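Local coordinates for protein starch synthase I (Hordeum vulgare, PDB 4HLN) that belongs to the plant starch synthase family and has the two Rossmann-like domains of a GT-B glycosyltransferase, at residues M165-N170 with K175-A180; F200-R205 with L253-Y258. One frame throughout, in Å; residues are numbered along the deposited sequence.

Contact 1: M165-N170 with K175-A180; sequences MPRYLN and KNYAKA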
loop_
_atom_site.group_PDB
_atom_site.type_symbol
_atom_site.label_atom_id
_atom_site.label_comp_id
_atom_site.label_asym_id
_atom_site.label_seq_id
_atom_site.Cartn_x
_atom_site.Cartn_y
_atom_site.Cartn_z
ATOM N N MET A 165 14.537 11.584 0.788
ATOM C CA MET A 165 14.536 10.889 -0.500
ATOM C C MET A 165 15.809 11.198 -1.237
ATOM O O MET A 165 16.472 12.190 -0.961
ATOM C CB MET A 165 13.459 11.448 -1.411
ATOM C CG MET A 165 12.084 10.961 -1.189
ATOM S SD MET A 165 11.058 12.296 -1.806
ATOM C CE MET A 165 11.725 13.612 -0.780
ATOM N N PRO A 166 16.128 10.375 -2.229
ATOM C CA PRO A 166 17.248 10.741 -3.091
ATOM C C PRO A 166 16.837 11.865 -4.016
ATOM O O PRO A 166 15.677 11.983 -4.397
ATOM C CB PRO A 166 17.504 9.462 -3.889
ATOM C CG PRO A 166 16.870 8.355 -3.047
ATOM C CD PRO A 166 15.665 8.997 -2.468
ATOM N N ARG A 167 17.794 12.708 -4.362
ATOM C CA ARG A 167 17.578 13.699 -5.400
ATOM C C ARG A 167 17.971 13.036 -6.727
ATOM O O ARG A 167 19.137 13.023 -7.121
ATOM C CB ARG A 167 18.421 14.936 -5.101
ATOM C CG ARG A 167 18.206 16.123 -6.002
ATOM C CD ARG A 167 18.739 17.352 -5.291
ATOM N NE ARG A 167 18.865 18.527 -6.143
ATOM C CZ ARG A 167 19.983 18.874 -6.777
ATOM N NH1 ARG A 167 21.081 18.132 -6.664
ATOM N NH2 ARG A 167 20.005 19.968 -7.525
ATOM N N TYR A 168 16.990 12.431 -7.386
ATOM C CA TYR A 168 17.225 11.773 -8.666
ATOM C C TYR A 168 17.331 12.795 -9.800
ATOM O O TYR A 168 16.444 12.885 -10.632
ATOM C CB TYR A 168 16.072 10.830 -8.964
ATOM C CG TYR A 168 15.955 9.670 -8.007
ATOM C CD1 TYR A 168 16.876 8.628 -8.039
ATOM C CD2 TYR A 168 14.907 9.593 -7.093
ATOM C CE1 TYR A 168 16.766 7.549 -7.183
ATOM C CE2 TYR A 168 14.794 8.509 -6.221
ATOM C CZ TYR A 168 15.726 7.488 -6.280
ATOM O OH TYR A 168 15.637 6.397 -5.441
ATOM N N LEU A 169 18.413 13.565 -9.835
ATOM C CA LEU A 169 18.462 14.745 -10.696
ATOM C C LEU A 169 18.695 14.431 -12.162
ATOM O O LEU A 169 19.480 13.551 -12.533
ATOM C CB LEU A 169 19.529 15.724 -10.210
ATOM C CG LEU A 169 19.481 17.150 -10.756
ATOM C CD1 LEU A 169 18.212 17.860 -10.320
ATOM C CD2 LEU A 169 20.695 17.927 -10.291
ATOM N N ASN A 170 17.995 15.180 -12.994
ATOM C CA ASN A 170 18.187 15.126 -14.424
ATOM C C ASN A 170 18.768 16.460 -14.890
ATOM O O ASN A 170 18.066 17.267 -15.488
ATOM C CB ASN A 170 16.845 14.862 -15.093
ATOM C CG ASN A 170 16.960 14.734 -16.587
ATOM O OD1 ASN A 170 17.997 14.307 -17.110
ATOM N ND2 ASN A 170 15.896 15.116 -17.292
ATOM N N LYS A 175 13.599 20.793 -13.771
ATOM C CA LYS A 175 12.423 21.524 -13.300
ATOM C C LYS A 175 11.792 20.852 -12.084
ATOM O O LYS A 175 11.152 21.511 -11.268
ATOM C CB LYS A 175 11.386 21.607 -14.422
ATOM C CG LYS A 175 10.961 20.227 -14.940
ATOM C CD LYS A 175 9.910 20.284 -16.041
ATOM C CE LYS A 175 9.442 18.876 -16.393
ATOM N NZ LYS A 175 8.417 18.856 -17.473
ATOM N N ASN A 176 11.979 19.539 -11.976
ATOM C CA ASN A 176 11.425 18.742 -10.889
ATOM C C ASN A 176 12.017 19.032 -9.498
ATOM O O ASN A 176 11.491 18.599 -8.474
ATOM C CB ASN A 176 11.598 17.262 -11.217
ATOM C CG ASN A 176 10.382 16.680 -11.898
ATOM O OD1 ASN A 176 9.520 17.416 -12.377
ATOM N ND2 ASN A 176 10.296 15.353 -11.933
ATOM N N TYR A 177 13.116 19.764 -9.461
ATOM C CA TYR A 177 13.784 20.017 -8.206
ATOM C C TYR A 177 14.137 21.487 -8.135
ATOM O O TYR A 177 14.940 21.906 -7.301
ATOM C CB TYR A 177 15.048 19.171 -8.125
ATOM C CG TYR A 177 14.789 17.681 -8.027
ATOM C CD1 TYR A 177 14.415 17.104 -6.822
ATOM C CD2 TYR A 177 14.936 16.846 -9.133
ATOM C CE1 TYR A 177 14.184 15.745 -6.714
ATOM C CE2 TYR A 177 14.708 15.478 -9.033
ATOM C CZ TYR A 177 14.330 14.935 -7.815
ATOM O OH TYR A 177 14.095 13.585 -7.680
ATOM N N ALA A 178 13.541 22.266 -9.031
ATOM C CA ALA A 178 13.847 23.683 -9.120
ATOM C C ALA A 178 13.684 24.344 -7.758
ATOM O O ALA A 178 14.534 25.134 -7.337
ATOM C CB ALA A 178 12.964 24.360 -10.162
ATOM N N LYS A 179 12.606 24.003 -7.057
ATOM C CA LYS A 179 12.324 24.648 -5.778
ATOM C C LYS A 179 12.928 23.949 -4.549
ATOM O O LYS A 179 12.684 24.350 -3.421
ATOM C CB LYS A 179 10.821 24.870 -5.598
ATOM C CG LYS A 179 10.202 25.763 -6.657
ATOM C CD LYS A 179 9.212 26.739 -6.035
ATOM C CE LYS A 179 8.775 27.800 -7.041
ATOM N NZ LYS A 179 8.032 28.924 -6.401
ATOM N N ALA A 180 13.721 22.912 -4.769
ATOM C CA ALA A 180 14.418 22.259 -3.675
ATOM C C ALA A 180 15.808 22.860 -3.560
ATOM O O ALA A 180 16.719 22.453 -4.282
ATOM C CB ALA A 180 14.524 20.779 -3.935
HETATM O O HOH W 1 13.211 12.229 -5.280
HETATM O O HOH W 2 17.426 20.736 -6.579
#

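Contact 2: F200-R205 with L253-Y258; sequences FFHEYR and LELGGY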
loop_
_atom_site.group_PDB
_atom_site.type_symbol
_atom_site.label_atom_id
_atom_site.label_comp_id
_atom_site.label_asym_id
_atom_site.label_seq_id
_atom_site.Cartn_x
_atom_site.Cartn_y
_atom_site.Cartn_z
ATOM N N PHE A 200 22.456 18.022 1.222
ATOM C CA PHE A 200 21.026 18.045 1.451
ATOM C C PHE A 200 20.391 19.239 0.780
ATOM O O PHE A 200 20.851 20.376 0.938
ATOM C CB PHE A 200 20.717 18.100 2.949
ATOM C CG PHE A 200 21.199 16.908 3.715
ATOM C CD1 PHE A 200 20.327 15.874 4.039
ATOM C CD2 PHE A 200 22.518 16.823 4.133
ATOM C CE1 PHE A 200 20.760 14.775 4.759
ATOM C CE2 PHE A 200 22.965 15.719 4.855
ATOM C CZ PHE A 200 22.084 14.696 5.168
ATOM N N PHE A 201 19.325 18.962 0.036
ATOM C CA PHE A 201 18.494 19.992 -0.560
ATOM C C PHE A 201 17.153 19.919 0.129
ATOM O O PHE A 201 16.804 18.882 0.683
ATOM C CB PHE A 201 18.380 19.782 -2.070
ATOM C CG PHE A 201 19.659 20.064 -2.797
ATOM C CD1 PHE A 201 20.768 19.247 -2.615
ATOM C CD2 PHE A 201 19.771 21.167 -3.632
ATOM C CE1 PHE A 201 21.972 19.512 -3.267
ATOM C CE2 PHE A 201 20.969 21.450 -4.287
ATOM C CZ PHE A 201 22.076 20.620 -4.100
ATOM N N HIS A 202 16.409 21.015 0.137
ATOM C CA HIS A 202 15.190 21.033 0.930
ATOM C C HIS A 202 14.091 21.888 0.351
ATOM O O HIS A 202 14.337 22.946 -0.195
ATOM C CB HIS A 202 15.471 21.489 2.372
ATOM C CG HIS A 202 14.237 21.882 3.122
ATOM N ND1 HIS A 202 13.933 23.192 3.422
ATOM C CD2 HIS A 202 13.205 21.139 3.592
ATOM C CE1 HIS A 202 12.774 23.238 4.059
ATOM N NE2 HIS A 202 12.312 22.008 4.176
ATOM N N GLU A 203 12.862 21.418 0.488
ATOM C CA GLU A 203 11.729 22.255 0.178
ATOM C C GLU A 203 10.586 22.061 1.173
ATOM O O GLU A 203 10.250 20.937 1.580
ATOM C CB GLU A 203 11.252 22.035 -1.257
ATOM C CG GLU A 203 10.099 22.965 -1.632
ATOM C CD GLU A 203 9.394 22.601 -2.935
ATOM O OE1 GLU A 203 9.854 21.669 -3.640
ATOM O OE2 GLU A 203 8.372 23.257 -3.246
ATOM N N TYR A 204 10.006 23.184 1.571
ATOM C CA TYR A 204 8.833 23.165 2.414
ATOM C C TYR A 204 7.617 23.337 1.504
ATOM O O TYR A 204 7.522 24.309 0.768
ATOM C CB TYR A 204 8.938 24.264 3.485
ATOM C CG TYR A 204 7.933 24.125 4.605
ATOM C CD1 TYR A 204 7.851 22.949 5.359
ATOM C CD2 TYR A 204 7.056 25.168 4.912
ATOM C CE1 TYR A 204 6.918 22.822 6.387
ATOM C CE2 TYR A 204 6.123 25.047 5.936
ATOM C CZ TYR A 204 6.058 23.878 6.667
ATOM O OH TYR A 204 5.131 23.766 7.675
ATOM N N ARG A 205 6.709 22.368 1.532
ATOM C CA ARG A 205 5.550 22.355 0.634
ATOM C C ARG A 205 4.479 21.468 1.274
ATOM O O ARG A 205 4.764 20.349 1.703
ATOM C CB ARG A 205 5.948 21.819 -0.753
ATOM C CG ARG A 205 4.910 22.027 -1.873
ATOM C CD ARG A 205 4.938 20.907 -2.940
ATOM N NE ARG A 205 4.456 19.632 -2.382
ATOM C CZ ARG A 205 4.410 18.461 -3.025
ATOM N NH1 ARG A 205 4.817 18.346 -4.289
ATOM N NH2 ARG A 205 3.944 17.395 -2.388
ATOM N N LEU A 253 19.912 19.451 10.290
ATOM C CA LEU A 253 19.224 20.438 9.465
ATOM C C LEU A 253 18.387 21.410 10.305
ATOM O O LEU A 253 17.407 21.013 10.942
ATOM C CB LEU A 253 18.376 19.753 8.393
ATOM C CG LEU A 253 19.192 18.958 7.364
ATOM C CD1 LEU A 253 18.314 18.423 6.265
ATOM C CD2 LEU A 253 20.290 19.812 6.765
ATOM N N GLU A 254 18.770 22.685 10.314
ATOM C CA GLU A 254 17.970 23.681 11.035
ATOM C C GLU A 254 16.812 24.239 10.206
ATOM O O GLU A 254 16.820 25.402 9.811
ATOM C CB GLU A 254 18.833 24.815 11.587
ATOM C CG GLU A 254 19.960 24.343 12.476
ATOM C CD GLU A 254 20.383 25.374 13.500
ATOM O OE1 GLU A 254 20.924 24.968 14.555
ATOM O OE2 GLU A 254 20.172 26.585 13.259
ATOM N N LEU A 255 15.815 23.397 9.969
ATOM C CA LEU A 255 14.627 23.771 9.217
ATOM C C LEU A 255 13.728 24.709 10.010
ATOM O O LEU A 255 13.334 24.406 11.148
ATOM C CB LEU A 255 13.869 22.511 8.835
ATOM C CG LEU A 255 14.843 21.561 8.121
ATOM C CD1 LEU A 255 14.258 20.165 7.936
ATOM C CD2 LEU A 255 15.315 22.160 6.787
ATOM N N GLY A 256 13.405 25.853 9.407
ATOM C CA GLY A 256 12.635 26.884 10.086
ATOM C C GLY A 256 13.325 27.353 11.369
ATOM O O GLY A 256 12.652 27.754 12.327
ATOM N N GLY A 257 14.662 27.291 11.400
ATOM C CA GLY A 257 15.404 27.662 12.590
ATOM C C GLY A 257 15.838 26.593 13.594
ATOM O O GLY A 257 16.853 26.780 14.265
ATOM N N TYR A 258 15.097 25.492 13.721
ATOM C CA TYR A 258 15.467 24.452 14.694
ATOM C C TYR A 258 15.463 23.030 14.123
ATOM O O TYR A 258 14.608 22.679 13.320
ATOM C CB TYR A 258 14.556 24.510 15.925
ATOM C CG TYR A 258 13.099 24.344 15.581
ATOM C CD1 TYR A 258 12.389 23.221 15.998
ATOM C CD2 TYR A 258 12.428 25.312 14.824
ATOM C CE1 TYR A 258 11.048 23.060 15.679
ATOM C CE2 TYR A 258 11.091 25.164 14.494
ATOM C CZ TYR A 258 10.399 24.032 14.919
ATOM O OH TYR A 258 9.058 23.866 14.590
#

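Contact 1: M165-N170 with K175-A180
The Y177 ring lies alongside the aliphatic part of R167, with CG of R167 over one ring face, 4.1 Å from the centroid of the Y177 ring and 15° off the normal, which meets the geometry of a CH-pi contact. R167 lies where the chain leaves the sheet of the N-terminal Rossmann-like domain at strand 160-166, and Y177 belongs to the loop that runs on to strand 181-190, so the contact closes a short strand-to-strand connection. The arginine chain leaves with CG anti to its main-chain nitrogen (chi1 -174°) and stays extended to NE, sliding past the tyrosine in the opposite sense; its NH1 goes on to a salt bridge with D214. L169 adds a methyl group, CD1 lying 3.6 Å from CD2 of Y177 in an oblique approach, while F212 meets the same ring edge-to-face. At the phenol end, Y168 N donates a weak hydrogen bond to Y177 OH, 3.1 Å long and bent to 130° at the hydrogen. Y168 is the centre of an inverse gamma turn, and its own hydroxyl is hydrogen-bonded to G132 O. One water, in the plane of the Y177 ring at its edge, lies 2.9 Å from Y177 OH and donates to P166 O. Y177 also begins a type I beta turn ending at A180. A second water accepts from R167 NE at 2.7 Å and donates to Y177 O at 2.8 Å and to A180 O at 3.0 Å.

Contact 2: F200-R205 with L253-Y258
A leucine methyl is centred on an imidazole: CD2 of L255 lies 3.7 Å from the centroid of the H202 ring and only 6° off its normal. All five ring atoms are consequently almost equidistant from it, CD2 of L255 lying 3.8 Å from ND1 of H202 and 4.0 Å from NE2 of H202, the signature of a CH-pi contact over the face. The histidine NE2 is hydrogen-bonded to D209 OD1, which should restrict rotation of the ring. Two residues earlier on each side, the neighbouring pair adds a second, purely apolar contact, L253 CD1 meeting F200 CD1 at 3.9 Å with the side chains crossing at a slant. F200 and H202 point the same way because they alternate along strand 195-205; L253 and L255 are likewise two apart, on either side of E254, the centre of an inverse gamma turn. L253 is the first residue beyond helix 235-252, and the loop runs on to strand 264-269. The helix exit thus lies against the mixed sheet, where L253 also touches V211 of strand 208-214 and T183 of strand 181-190, and L255 reaches R160 and M162 of strand 160-166.

Overall arrangement
Both contacts join a loop to a strand or strand end of the mixed sheet in the N-terminal domain; both are buried, with centres 15 Å apart. Contact 1 links a strand end to the loop that follows it, only a few residues on; contact 2 spans 47 residues to bring a helix exit onto strand 195-205. The chemistry differs accordingly: water and a weak phenol bond accompany the apolar overlap in contact 1, whereas contact 2 relies on methyl-to-ring packing alone. They meet at F201 and E203: the F201 ring forms a cation-pi pair with R167, and E203 CG lies 3.4 Å from K179 O. F200 and H202 point to 253-258, whereas F201 and E203 touch residues of contact 1.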